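Local coordinates for protein dihydroxyacetone kinase (Citrobacter freundii, PDB 1UN8) that phosphorylates dihydroxyacetone with ATP, as a homodimer whose subunits join a substrate-binding domain to a lipid-containing helical barrel that binds ATP, at residues R44-N49 against Q96-E101; A255-N260 against A292-A297; F350-N355 against R405-L410; Q496-A501 against M541-L546. All coordinates share one frame; numbering follows the deposited sequence.

Contact 1. Residues R44-N49 against Q96-E101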
loop_
_atom_site.group_PDB
_atom_site.type_symbol
_atom_site.label_atom_id
_atom_site.label_comp_id
_atom_site.label_asym_id
_atom_site.label_seq_id
_atom_site.Cartn_x
_atom_site.Cartn_y
_atom_site.Cartn_z
ATOM N N ARG A 44 15.745 -6.617 20.356
ATOM C CA ARG A 44 16.282 -7.673 21.206
ATOM C C ARG A 44 17.812 -7.642 21.166
ATOM O O ARG A 44 18.485 -8.278 21.973
ATOM C CB ARG A 44 15.735 -9.024 20.738
ATOM C CG ARG A 44 14.248 -9.180 21.009
ATOM C CD ARG A 44 13.520 -9.776 19.824
ATOM N NE ARG A 44 13.857 -11.179 19.605
ATOM C CZ ARG A 44 13.507 -12.167 20.424
ATOM N NH1 ARG A 44 12.809 -11.904 21.521
ATOM N NH2 ARG A 44 13.855 -13.413 20.145
ATOM N N ASP A 45 18.343 -6.872 20.222
ATOM C CA ASP A 45 19.784 -6.696 20.048
ATOM C C ASP A 45 20.297 -5.621 20.980
ATOM O O ASP A 45 21.294 -4.976 20.673
ATOM C CB ASP A 45 20.104 -6.226 18.628
ATOM C CG ASP A 45 19.871 -7.287 17.597
ATOM O OD1 ASP A 45 18.754 -7.855 17.585
ATOM O OD2 ASP A 45 20.804 -7.545 16.799
ATOM N N LEU A 46 19.632 -5.404 22.105
ATOM C CA LEU A 46 20.074 -4.349 23.004
ATOM C C LEU A 46 21.552 -4.351 23.380
ATOM O O LEU A 46 22.014 -5.213 24.129
ATOM C CB LEU A 46 19.244 -4.348 24.280
ATOM C CG LEU A 46 18.249 -3.190 24.352
ATOM C CD1 LEU A 46 17.792 -3.009 25.791
ATOM C CD2 LEU A 46 18.915 -1.911 23.854
ATOM N N ASN A 47 22.286 -3.376 22.847
ATOM C CA ASN A 47 23.706 -3.219 23.144
ATOM C C ASN A 47 23.936 -1.828 23.720
ATOM O O ASN A 47 24.384 -0.918 23.017
ATOM C CB ASN A 47 24.558 -3.395 21.881
ATOM C CG ASN A 47 26.039 -3.111 22.135
ATOM O OD1 ASN A 47 26.476 -2.991 23.284
ATOM N ND2 ASN A 47 26.815 -3.010 21.059
ATOM N N LYS A 48 23.634 -1.673 25.007
ATOM C CA LYS A 48 23.787 -0.387 25.682
ATOM C C LYS A 48 25.185 0.247 25.643
ATOM O O LYS A 48 25.390 1.333 26.188
ATOM C CB LYS A 48 23.319 -0.510 27.131
ATOM C CG LYS A 48 21.884 -0.967 27.256
ATOM C CD LYS A 48 21.417 -0.942 28.699
ATOM C CE LYS A 48 20.032 -1.544 28.814
ATOM N NZ LYS A 48 19.525 -1.499 30.206
ATOM N N ASN A 49 26.150 -0.413 25.013
ATOM C CA ASN A 49 27.489 0.159 24.929
ATOM C C ASN A 49 27.462 1.239 23.868
ATOM O O ASN A 49 28.240 2.190 23.914
ATOM C CB ASN A 49 28.534 -0.903 24.564
ATOM C CG ASN A 49 28.840 -1.830 25.714
ATOM O OD1 ASN A 49 28.993 -1.383 26.855
ATOM N ND2 ASN A 49 28.940 -3.126 25.425
ATOM N N GLN A 96 15.055 5.000 29.951
ATOM C CA GLN A 96 15.600 4.204 31.042
ATOM C C GLN A 96 15.768 2.738 30.662
ATOM O O GLN A 96 16.658 2.053 31.172
ATOM C CB GLN A 96 14.673 4.259 32.247
ATOM C CG GLN A 96 14.457 5.631 32.816
ATOM C CD GLN A 96 14.207 5.565 34.304
ATOM O OE1 GLN A 96 15.135 5.327 35.086
ATOM N NE2 GLN A 96 12.954 5.753 34.707
ATOM N N ALA A 97 14.912 2.259 29.774
ATOM C CA ALA A 97 14.950 0.866 29.383
ATOM C C ALA A 97 16.061 0.453 28.434
ATOM O O ALA A 97 16.496 -0.696 28.459
ATOM C CB ALA A 97 13.618 0.483 28.791
ATOM N N VAL A 98 16.537 1.377 27.606
ATOM C CA VAL A 98 17.549 1.028 26.620
ATOM C C VAL A 98 18.769 1.922 26.590
ATOM O O VAL A 98 19.641 1.753 25.729
ATOM C CB VAL A 98 16.940 1.043 25.194
ATOM C CG1 VAL A 98 15.741 0.129 25.135
ATOM C CG2 VAL A 98 16.536 2.465 24.809
ATOM N N THR A 99 18.840 2.876 27.511
ATOM C CA THR A 99 19.966 3.795 27.526
ATOM C C THR A 99 21.018 3.468 28.577
ATOM O O THR A 99 20.704 3.298 29.761
ATOM C CB THR A 99 19.489 5.250 27.739
ATOM O OG1 THR A 99 18.493 5.567 26.762
ATOM C CG2 THR A 99 20.653 6.230 27.581
ATOM N N GLY A 100 22.265 3.379 28.112
ATOM C CA GLY A 100 23.401 3.112 28.976
ATOM C C GLY A 100 24.193 4.400 29.137
ATOM O O GLY A 100 23.728 5.475 28.752
ATOM N N GLU A 101 25.393 4.307 29.697
ATOM C CA GLU A 101 26.208 5.496 29.906
ATOM C C GLU A 101 26.452 6.286 28.629
ATOM O O GLU A 101 26.634 7.499 28.671
ATOM C CB GLU A 101 27.543 5.113 30.547
ATOM C CG GLU A 101 27.546 5.222 32.066
ATOM C CD GLU A 101 28.754 4.541 32.703
ATOM O OE1 GLU A 101 28.785 3.285 32.734
ATOM O OE2 GLU A 101 29.677 5.260 33.165
#

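Contact 2. Residues A255-N260 against A292-A297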
loop_
_atom_site.group_PDB
_atom_site.type_symbol
_atom_site.label_atom_id
_atom_site.label_comp_id
_atom_site.label_asym_id
_atom_site.label_seq_id
_atom_site.Cartn_x
_atom_site.Cartn_y
_atom_site.Cartn_z
ATOM N N ALA A 255 19.690 11.569 -3.488
ATOM C CA ALA A 255 19.004 10.310 -3.252
ATOM C C ALA A 255 17.538 10.757 -3.115
ATOM O O ALA A 255 17.269 11.706 -2.378
ATOM C CB ALA A 255 19.480 9.611 -1.982
ATOM N N VAL A 256 16.594 10.112 -3.783
ATOM C CA VAL A 256 15.195 10.511 -3.681
ATOM C C VAL A 256 14.315 9.367 -3.205
ATOM O O VAL A 256 14.373 8.251 -3.739
ATOM C CB VAL A 256 14.660 11.029 -5.045
ATOM C CG1 VAL A 256 13.153 11.217 -5.003
ATOM C CG2 VAL A 256 15.355 12.337 -5.405
ATOM N N MET A 257 13.502 9.656 -2.196
ATOM C CA MET A 257 12.602 8.659 -1.655
ATOM C C MET A 257 11.152 8.915 -2.083
ATOM O O MET A 257 10.584 9.975 -1.801
ATOM C CB MET A 257 12.701 8.636 -0.132
ATOM C CG MET A 257 11.597 7.847 0.543
ATOM S SD MET A 257 11.866 7.645 2.319
ATOM C CE MET A 257 12.019 9.356 2.841
ATOM N N ILE A 258 10.571 7.945 -2.783
ATOM C CA ILE A 258 9.179 8.021 -3.238
ATOM C C ILE A 258 8.349 7.221 -2.230
ATOM O O ILE A 258 8.361 5.989 -2.229
ATOM C CB ILE A 258 9.010 7.401 -4.640
ATOM C CG1 ILE A 258 10.009 8.038 -5.606
ATOM C CG2 ILE A 258 7.598 7.616 -5.147
ATOM C CD1 ILE A 258 10.852 7.044 -6.370
ATOM N N ASN A 259 7.637 7.948 -1.383
ATOM C CA ASN A 259 6.824 7.394 -0.316
ATOM C C ASN A 259 5.318 7.402 -0.598
ATOM O O ASN A 259 4.745 8.409 -1.011
ATOM C CB ASN A 259 7.107 8.174 0.969
ATOM C CG ASN A 259 6.254 7.712 2.148
ATOM O OD1 ASN A 259 6.334 6.558 2.576
ATOM N ND2 ASN A 259 5.441 8.622 2.686
ATOM N N ASN A 260 4.679 6.267 -0.351
ATOM C CA ASN A 260 3.251 6.137 -0.563
ATOM C C ASN A 260 2.573 6.445 0.766
ATOM O O ASN A 260 2.794 5.722 1.742
ATOM C CB ASN A 260 2.909 4.716 -0.994
ATOM C CG ASN A 260 1.452 4.572 -1.396
ATOM O OD1 ASN A 260 0.576 5.254 -0.856
ATOM N ND2 ASN A 260 1.182 3.677 -2.338
ATOM N N ALA A 292 7.418 2.950 -2.098
ATOM C CA ALA A 292 7.036 2.054 -1.019
ATOM C C ALA A 292 6.295 2.840 0.062
ATOM O O ALA A 292 6.417 4.065 0.151
ATOM C CB ALA A 292 8.275 1.393 -0.420
ATOM N N SER A 293 5.521 2.129 0.875
ATOM C CA SER A 293 4.801 2.754 1.971
ATOM C C SER A 293 5.777 2.755 3.132
ATOM O O SER A 293 5.954 1.736 3.782
ATOM C CB SER A 293 3.551 1.945 2.320
ATOM O OG SER A 293 2.641 1.911 1.228
ATOM N N LEU A 294 6.419 3.896 3.380
ATOM C CA LEU A 294 7.420 4.015 4.442
ATOM C C LEU A 294 6.968 4.834 5.652
ATOM O O LEU A 294 7.138 4.403 6.795
ATOM C CB LEU A 294 8.697 4.592 3.844
ATOM C CG LEU A 294 9.238 3.704 2.722
ATOM C CD1 LEU A 294 10.383 4.386 2.009
ATOM C CD2 LEU A 294 9.678 2.379 3.317
ATOM N N VAL A 295 6.418 6.016 5.406
ATOM C CA VAL A 295 5.908 6.868 6.478
ATOM C C VAL A 295 4.519 7.238 5.961
ATOM O O VAL A 295 4.375 8.107 5.088
ATOM C CB VAL A 295 6.767 8.144 6.662
ATOM C CG1 VAL A 295 6.156 9.027 7.726
ATOM C CG2 VAL A 295 8.189 7.773 7.062
ATOM N N THR A 296 3.502 6.565 6.489
ATOM C CA THR A 296 2.141 6.773 6.024
ATOM C C THR A 296 1.260 7.659 6.860
ATOM O O THR A 296 1.663 8.167 7.895
ATOM C CB THR A 296 1.400 5.440 5.877
ATOM O OG1 THR A 296 1.274 4.831 7.167
ATOM C CG2 THR A 296 2.150 4.509 4.927
ATOM N N ALA A 297 0.035 7.830 6.370
ATOM C CA ALA A 297 -1.018 8.621 7.012
ATOM C C ALA A 297 -2.233 7.709 6.843
ATOM O O ALA A 297 -3.189 8.025 6.128
ATOM C CB ALA A 297 -1.221 9.942 6.263
#

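Contact 3. Residues F350-N355 against R405-L410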
loop_
_atom_site.group_PDB
_atom_site.type_symbol
_atom_site.label_atom_id
_atom_site.label_comp_id
_atom_site.label_asym_id
_atom_site.label_seq_id
_atom_site.Cartn_x
_atom_site.Cartn_y
_atom_site.Cartn_z
ATOM N N PHE A 350 -0.327 -20.206 -47.940
ATOM C CA PHE A 350 -1.174 -21.096 -48.715
ATOM C C PHE A 350 -1.184 -20.697 -50.178
ATOM O O PHE A 350 -0.755 -19.602 -50.545
ATOM C CB PHE A 350 -2.604 -21.031 -48.180
ATOM C CG PHE A 350 -3.267 -19.700 -48.400
ATOM C CD1 PHE A 350 -4.095 -19.491 -49.499
ATOM C CD2 PHE A 350 -3.045 -18.645 -47.519
ATOM C CE1 PHE A 350 -4.696 -18.251 -49.720
ATOM C CE2 PHE A 350 -3.639 -17.398 -47.727
ATOM C CZ PHE A 350 -4.468 -17.200 -48.830
ATOM N N GLN A 351 -1.703 -21.590 -51.011
ATOM C CA GLN A 351 -1.796 -21.330 -52.434
ATOM C C GLN A 351 -3.184 -21.746 -52.895
ATOM O O GLN A 351 -3.600 -22.887 -52.689
ATOM C CB GLN A 351 -0.730 -22.127 -53.182
ATOM C CG GLN A 351 -0.242 -21.444 -54.449
ATOM C CD GLN A 351 0.370 -20.076 -54.167
ATOM O OE1 GLN A 351 1.328 -19.959 -53.400
ATOM N NE2 GLN A 351 -0.188 -19.035 -54.782
ATOM N N PRO A 352 -3.929 -20.818 -53.515
ATOM C CA PRO A 352 -5.276 -21.147 -53.986
ATOM C C PRO A 352 -5.288 -22.440 -54.801
ATOM O O PRO A 352 -4.418 -22.663 -55.641
ATOM C CB PRO A 352 -5.663 -19.921 -54.814
ATOM C CG PRO A 352 -4.990 -18.811 -54.073
ATOM C CD PRO A 352 -3.613 -19.403 -53.781
ATOM N N SER A 353 -6.271 -23.290 -54.527
ATOM C CA SER A 353 -6.432 -24.564 -55.219
ATOM C C SER A 353 -7.915 -24.911 -55.293
ATOM O O SER A 353 -8.698 -24.517 -54.428
ATOM C CB SER A 353 -5.614 -25.657 -54.528
ATOM O OG SER A 353 -6.072 -25.878 -53.206
ATOM N N ALA A 354 -8.303 -25.639 -56.329
ATOM C CA ALA A 354 -9.699 -26.012 -56.490
ATOM C C ALA A 354 -9.988 -27.415 -55.970
ATOM O O ALA A 354 -9.082 -28.220 -55.733
ATOM C CB ALA A 354 -10.105 -25.900 -57.956
ATOM N N ASN A 355 -11.277 -27.679 -55.788
ATOM C CA ASN A 355 -11.794 -28.952 -55.301
ATOM C C ASN A 355 -13.291 -28.695 -55.221
ATOM O O ASN A 355 -13.777 -28.092 -54.258
ATOM C CB ASN A 355 -11.249 -29.269 -53.908
ATOM C CG ASN A 355 -11.649 -30.653 -53.425
ATOM O OD1 ASN A 355 -12.830 -31.013 -53.416
ATOM N ND2 ASN A 355 -10.661 -31.436 -53.008
ATOM N N ARG A 405 -13.557 -15.399 -54.683
ATOM C CA ARG A 405 -12.407 -14.775 -55.333
ATOM C C ARG A 405 -11.340 -15.827 -55.631
ATOM O O ARG A 405 -10.173 -15.497 -55.826
ATOM C CB ARG A 405 -11.802 -13.694 -54.425
ATOM C CG ARG A 405 -12.597 -12.405 -54.316
ATOM C CD ARG A 405 -11.830 -11.393 -53.485
ATOM N NE ARG A 405 -12.117 -11.519 -52.059
ATOM C CZ ARG A 405 -11.243 -11.265 -51.088
ATOM N NH1 ARG A 405 -10.007 -10.878 -51.387
ATOM N NH2 ARG A 405 -11.612 -11.383 -49.816
ATOM N N GLN A 406 -11.750 -17.092 -55.672
ATOM C CA GLN A 406 -10.836 -18.211 -55.919
ATOM C C GLN A 406 -9.560 -18.086 -55.096
ATOM O O GLN A 406 -8.476 -18.426 -55.562
ATOM C CB GLN A 406 -10.466 -18.305 -57.401
ATOM C CG GLN A 406 -11.629 -18.626 -58.320
ATOM C CD GLN A 406 -12.454 -17.401 -58.659
ATOM O OE1 GLN A 406 -11.987 -16.499 -59.361
ATOM N NE2 GLN A 406 -13.689 -17.356 -58.156
ATOM N N GLN A 407 -9.700 -17.616 -53.862
ATOM C CA GLN A 407 -8.552 -17.414 -52.981
ATOM C C GLN A 407 -8.318 -18.488 -51.919
ATOM O O GLN A 407 -7.343 -18.412 -51.170
ATOM C CB GLN A 407 -8.678 -16.051 -52.289
ATOM C CG GLN A 407 -8.489 -14.868 -53.217
ATOM C CD GLN A 407 -7.095 -14.839 -53.816
ATOM O OE1 GLN A 407 -6.104 -14.661 -53.101
ATOM N NE2 GLN A 407 -7.010 -15.032 -55.132
ATOM N N LEU A 408 -9.190 -19.488 -51.858
ATOM C CA LEU A 408 -9.059 -20.538 -50.848
ATOM C C LEU A 408 -8.258 -21.759 -51.277
ATOM O O LEU A 408 -8.355 -22.213 -52.414
ATOM C CB LEU A 408 -10.446 -21.003 -50.395
ATOM C CG LEU A 408 -11.382 -19.979 -49.760
ATOM C CD1 LEU A 408 -12.683 -20.666 -49.377
ATOM C CD2 LEU A 408 -10.713 -19.359 -48.546
ATOM N N PRO A 409 -7.452 -22.311 -50.361
ATOM C CA PRO A 409 -6.635 -23.496 -50.639
ATOM C C PRO A 409 -7.538 -24.720 -50.520
ATOM O O PRO A 409 -7.232 -25.670 -49.793
ATOM C CB PRO A 409 -5.591 -23.449 -49.533
ATOM C CG PRO A 409 -6.389 -22.919 -48.374
ATOM C CD PRO A 409 -7.180 -21.788 -49.009
ATOM N N LEU A 410 -8.660 -24.669 -51.232
ATOM C CA LEU A 410 -9.668 -25.723 -51.220
ATOM C C LEU A 410 -9.167 -27.163 -51.310
ATOM O O LEU A 410 -9.834 -28.083 -50.839
ATOM C CB LEU A 410 -10.666 -25.489 -52.357
ATOM C CG LEU A 410 -11.469 -24.189 -52.343
ATOM C CD1 LEU A 410 -12.234 -24.034 -53.657
ATOM C CD2 LEU A 410 -12.422 -24.196 -51.158
#

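Contact 4. Residues Q496-A501 against M541-L546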
loop_
_atom_site.group_PDB
_atom_site.type_symbol
_atom_site.label_atom_id
_atom_site.label_comp_id
_atom_site.label_asym_id
_atom_site.label_seq_id
_atom_site.Cartn_x
_atom_site.Cartn_y
_atom_site.Cartn_z
ATOM N N GLN A 496 -27.642 -37.189 -42.039
ATOM C CA GLN A 496 -28.985 -37.032 -41.495
ATOM C C GLN A 496 -28.957 -37.250 -39.991
ATOM O O GLN A 496 -29.610 -36.537 -39.232
ATOM C CB GLN A 496 -29.940 -38.033 -42.145
ATOM C CG GLN A 496 -31.359 -38.034 -41.579
ATOM C CD GLN A 496 -32.063 -36.684 -41.711
ATOM O OE1 GLN A 496 -32.722 -36.212 -40.772
ATOM N NE2 GLN A 496 -31.913 -36.046 -42.878
ATOM N N ALA A 497 -28.191 -38.246 -39.564
ATOM C CA ALA A 497 -28.079 -38.567 -38.149
ATOM C C ALA A 497 -27.429 -37.413 -37.394
ATOM O O ALA A 497 -27.890 -37.026 -36.324
ATOM C CB ALA A 497 -27.257 -39.842 -37.965
ATOM N N ALA A 498 -26.352 -36.875 -37.960
ATOM C CA ALA A 498 -25.629 -35.770 -37.358
ATOM C C ALA A 498 -26.566 -34.588 -37.123
ATOM O O ALA A 498 -26.595 -34.001 -36.039
ATOM C CB ALA A 498 -24.471 -35.354 -38.269
ATOM N N PHE A 499 -27.331 -34.239 -38.150
ATOM C CA PHE A 499 -28.267 -33.138 -38.046
ATOM C C PHE A 499 -29.268 -33.400 -36.938
ATOM O O PHE A 499 -29.477 -32.559 -36.064
ATOM C CB PHE A 499 -29.011 -32.946 -39.356
ATOM C CG PHE A 499 -30.304 -32.220 -39.204
ATOM C CD1 PHE A 499 -30.337 -30.941 -38.664
ATOM C CD2 PHE A 499 -31.498 -32.822 -39.583
ATOM C CE1 PHE A 499 -31.543 -30.273 -38.500
ATOM C CE2 PHE A 499 -32.707 -32.160 -39.427
ATOM C CZ PHE A 499 -32.730 -30.883 -38.884
ATOM N N ASP A 500 -29.893 -34.566 -36.985
ATOM C CA ASP A 500 -30.869 -34.924 -35.979
ATOM C C ASP A 500 -30.309 -34.770 -34.571
ATOM O O ASP A 500 -30.989 -34.304 -33.664
ATOM C CB ASP A 500 -31.333 -36.361 -36.170
ATOM C CG ASP A 500 -32.661 -36.619 -35.490
ATOM O OD1 ASP A 500 -33.687 -36.069 -35.973
ATOM O OD2 ASP A 500 -32.673 -37.346 -34.468
ATOM N N ALA A 501 -29.062 -35.172 -34.385
ATOM C CA ALA A 501 -28.436 -35.070 -33.077
ATOM C C ALA A 501 -28.292 -33.596 -32.694
ATOM O O ALA A 501 -28.693 -33.175 -31.606
ATOM C CB ALA A 501 -27.071 -35.753 -33.103
ATOM N N MET A 541 -28.690 -25.793 -38.144
ATOM C CA MET A 541 -29.091 -25.484 -39.503
ATOM C C MET A 541 -27.976 -25.816 -40.490
ATOM O O MET A 541 -28.233 -26.199 -41.629
ATOM C CB MET A 541 -29.504 -24.018 -39.604
ATOM C CG MET A 541 -30.736 -23.702 -38.792
ATOM S SD MET A 541 -32.142 -24.771 -39.209
ATOM C CE MET A 541 -32.044 -26.063 -37.939
ATOM N N VAL A 542 -26.733 -25.685 -40.047
ATOM C CA VAL A 542 -25.621 -26.005 -40.915
ATOM C C VAL A 542 -25.702 -27.484 -41.267
ATOM O O VAL A 542 -25.716 -27.852 -42.440
ATOM C CB VAL A 542 -24.275 -25.705 -40.237
ATOM C CG1 VAL A 542 -23.139 -26.342 -41.023
ATOM C CG2 VAL A 542 -24.065 -24.202 -40.165
ATOM N N PHE A 543 -25.771 -28.341 -40.259
ATOM C CA PHE A 543 -25.860 -29.761 -40.532
ATOM C C PHE A 543 -27.109 -30.137 -41.315
ATOM O O PHE A 543 -27.073 -31.030 -42.164
ATOM C CB PHE A 543 -25.786 -30.554 -39.240
ATOM C CG PHE A 543 -24.394 -30.707 -38.729
ATOM C CD1 PHE A 543 -23.845 -29.762 -37.880
ATOM C CD2 PHE A 543 -23.605 -31.760 -39.153
ATOM C CE1 PHE A 543 -22.530 -29.857 -37.459
ATOM C CE2 PHE A 543 -22.286 -31.867 -38.741
ATOM C CZ PHE A 543 -21.745 -30.910 -37.890
ATOM N N LYS A 544 -28.211 -29.455 -41.030
ATOM C CA LYS A 544 -29.454 -29.699 -41.741
ATOM C C LYS A 544 -29.194 -29.469 -43.227
ATOM O O LYS A 544 -29.608 -30.254 -44.073
ATOM C CB LYS A 544 -30.539 -28.735 -41.266
ATOM C CG LYS A 544 -31.871 -28.948 -41.945
ATOM C CD LYS A 544 -32.873 -27.903 -41.534
ATOM C CE LYS A 544 -34.177 -28.085 -42.289
ATOM N NZ LYS A 544 -35.142 -27.015 -41.928
ATOM N N ALA A 545 -28.496 -28.384 -43.536
ATOM C CA ALA A 545 -28.178 -28.060 -44.916
ATOM C C ALA A 545 -27.288 -29.141 -45.527
ATOM O O ALA A 545 -27.480 -29.551 -46.673
ATOM C CB ALA A 545 -27.482 -26.708 -44.985
ATOM N N LEU A 546 -26.312 -29.604 -44.757
ATOM C CA LEU A 546 -25.418 -30.626 -45.257
ATOM C C LEU A 546 -26.172 -31.914 -45.551
ATOM O O LEU A 546 -25.979 -32.532 -46.600
ATOM C CB LEU A 546 -24.303 -30.897 -44.251
ATOM C CG LEU A 546 -23.294 -29.769 -44.055
ATOM C CD1 LEU A 546 -22.186 -30.232 -43.114
ATOM C CD2 LEU A 546 -22.712 -29.369 -45.391
#

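Contact 1. Residues R44-N49 against Q96-E101
Lys-48 and Gly-100 bring the two backbones together, their CA atoms 4.8 Å apart, where the loop 44-49 passes the C-terminal end of helix 88-98. Thr-99 is the first residue beyond helical geometry, and no hydrogen bond joins the segments. An Asx turn shapes the loop instead: Asn-47 OD1 accepts from Asn-49 N at 3.1 Å, with the donor well above the carbonyl plane. Lys-48, with CG anti to its carbonyl carbon (chi1 -58°) and the chain extended beyond, runs along the last turn of the helix: CG lies 3.8 Å from Val-98 O, and NZ comes to 3.6 Å from Ala-97 O. The ammonium makes no hydrogen bond there, but its charge would probably be mildly favourable at this helix end. Leu-46 supplies the apolar part, crossing Val-98 at about a right angle; its CD2 packs on Val-98 CB at 3.8 Å, and its CD1 lies equally far from Val-98 CG1. Val-98 also packs on Ala-52 and Ile-54 of strand 52-59, while Ala-97 touches Leu-32 of strand 29-32 and Ser-341 of the second subunit. The contact thus packs the loop between strands 40-43 and 52-59 against the end of helix 88-98.

Contact 2. Residues A255-N260 against A292-A297
Asn-259 grips the chain at Leu-294 and Val-295 with both ends of its amide, and this is the tight part of the contact. OD1 takes two backbone donors: Leu-294 N arrives at 2.8 Å, nearly in line with the side-chain C=O (176°), and Val-295 N at 2.9 Å from above the carbonyl plane. ND2 gives a hydrogen to Val-295 O at 2.7 Å, with that oxygen close to the amide plane, and is also bonded to Ser-304 OG. A chi1 of 177° sets CG opposite the backbone N and carries the amide to the loop. Next to it along the backbone, strand 254-260 and the end of strand 285-292 make a parallel bridge, Asn-259 with Ala-292: Ala-292 N bonds to Ile-258 O at 3.2 Å, and Asn-260 N to Ala-292 O at 2.8 Å. Met-257 adds an apolar touch, its SD 3.6 Å from Leu-294 CD1. The looser side lies at Ser-293, which is partly exposed; its OG comes no nearer than 3.6 Å to Asn-260 CB, and its side chain packs on Val-266 of the second subunit. Three bonds across the contact, and the fourth to Ser-304, fix the rotation of the buried Asn-259 amide and probably the course of the loop. Since Thr-296 O is hydrogen-bonded to ND1 of the substrate-binding His-61, the same loop probably helps orient that histidine.

Contact 3. Residues F350-N355 against R405-L410
Ser-353 N donates to Leu-408 O at 3.2 Å with an almost straight N-H (171°), a hydrogen bond between the two loops. The same oxygen accepts from Leu-410 N at 2.7 Å from the opposite face of its carbonyl plane, closing an inverse gamma turn centred on Pro-409. Around this pair the packing is mostly of carbon against carbonyl oxygen. Leu-410 CB lies against Ser-353 O, 3.0 Å away. Phe-350 turns its ring edge to Gln-407 O, with CE1 3.0 Å away, while its CD1 lies 3.9 Å from Pro-409 CD. Pro-352 CB rests on Gln-406 O at 3.3 Å. Further out, Asn-411 clasps the first loop, its backbone N bonded to Ser-353 OG and its OD1 to Asn-355 ND2. A chi1 of -174° swings the Asn-355 amide so that OD1 can also cap Val-358 N at the start of helix 356-371. In the second loop, Gln-406 with its positive phi is the C-prime residue of a Schellman motif ending helix 388-404. Leu-408 and Leu-410 both touch Leu-403 of that helix. One backbone bond and those of Asn-411 thus probably set how the loops meet, and carbon-to-carbonyl packing does the rest.

Contact 4. Residues Q496-A501 against M541-L546
Phe-499 and Lys-544 form the CH-pi part of the contact between two nearly antiparallel helix segments, whose axes approach to 8.2 Å with a signed crossing angle of -159°. Lys-544 CB stands over one face of the Phe-499 ring, 3.7 Å from the centroid and 30° off the normal; CG follows above the rim, 3.7 Å from both CE1 and CZ of Phe-499. The two side chains lie side by side and point the same way. Because the lysine has CG opposite its backbone N (chi1 -179°) and stays extended, it is the aliphatic stem that meets the ring, while its end leads away. Purely apolar contacts make up the rest. Phe-499 and Phe-543 bring their backbones to a CA-CA distance of 4.8 Å. Phe-499 CB and Phe-543 CB lie 4.0 Å apart. The Phe-543 ring extends past Ala-498, whose CB touches CD2 at 3.8 Å, and both residues also pack on Leu-488 of helix 478-490. At the other end the Met-541 methyl CE lies near the plane at the edge of the Phe-499 ring, 4.3 Å from CE1. No hydrogen bond crosses; between these segments the attraction is dispersion and CH-pi. The apolar character continues to the lipid pocket: Leu-546 touches the bound phospholipid, and the side chain of Phe-543 is about 4 Å from it.

The four contacts follow one another along the chain and fall into two pairs. Contacts 1 and 2 belong to the substrate-binding DhaK part, their centres 29 Å apart; contact 2 is the one at the substrate site, with the Val-295 side chain about 4 Å from that of His-61 and about 5 Å from that of Lys-109. Contacts 3 and 4 sit at the C-terminal barrel, centres 26 Å apart. Contact 4 borders the bound phospholipid, whereas in contact 3 the side chain of Asn-355 is about 7 Å from that phospholipid (MYY). Phe-543 of contact 4 is also about 8 Å, side chain to side chain, from the ATP-binding Met-477. Between the pairs the gap is wide: the centres of contacts 2 and 3 are 63 Å apart.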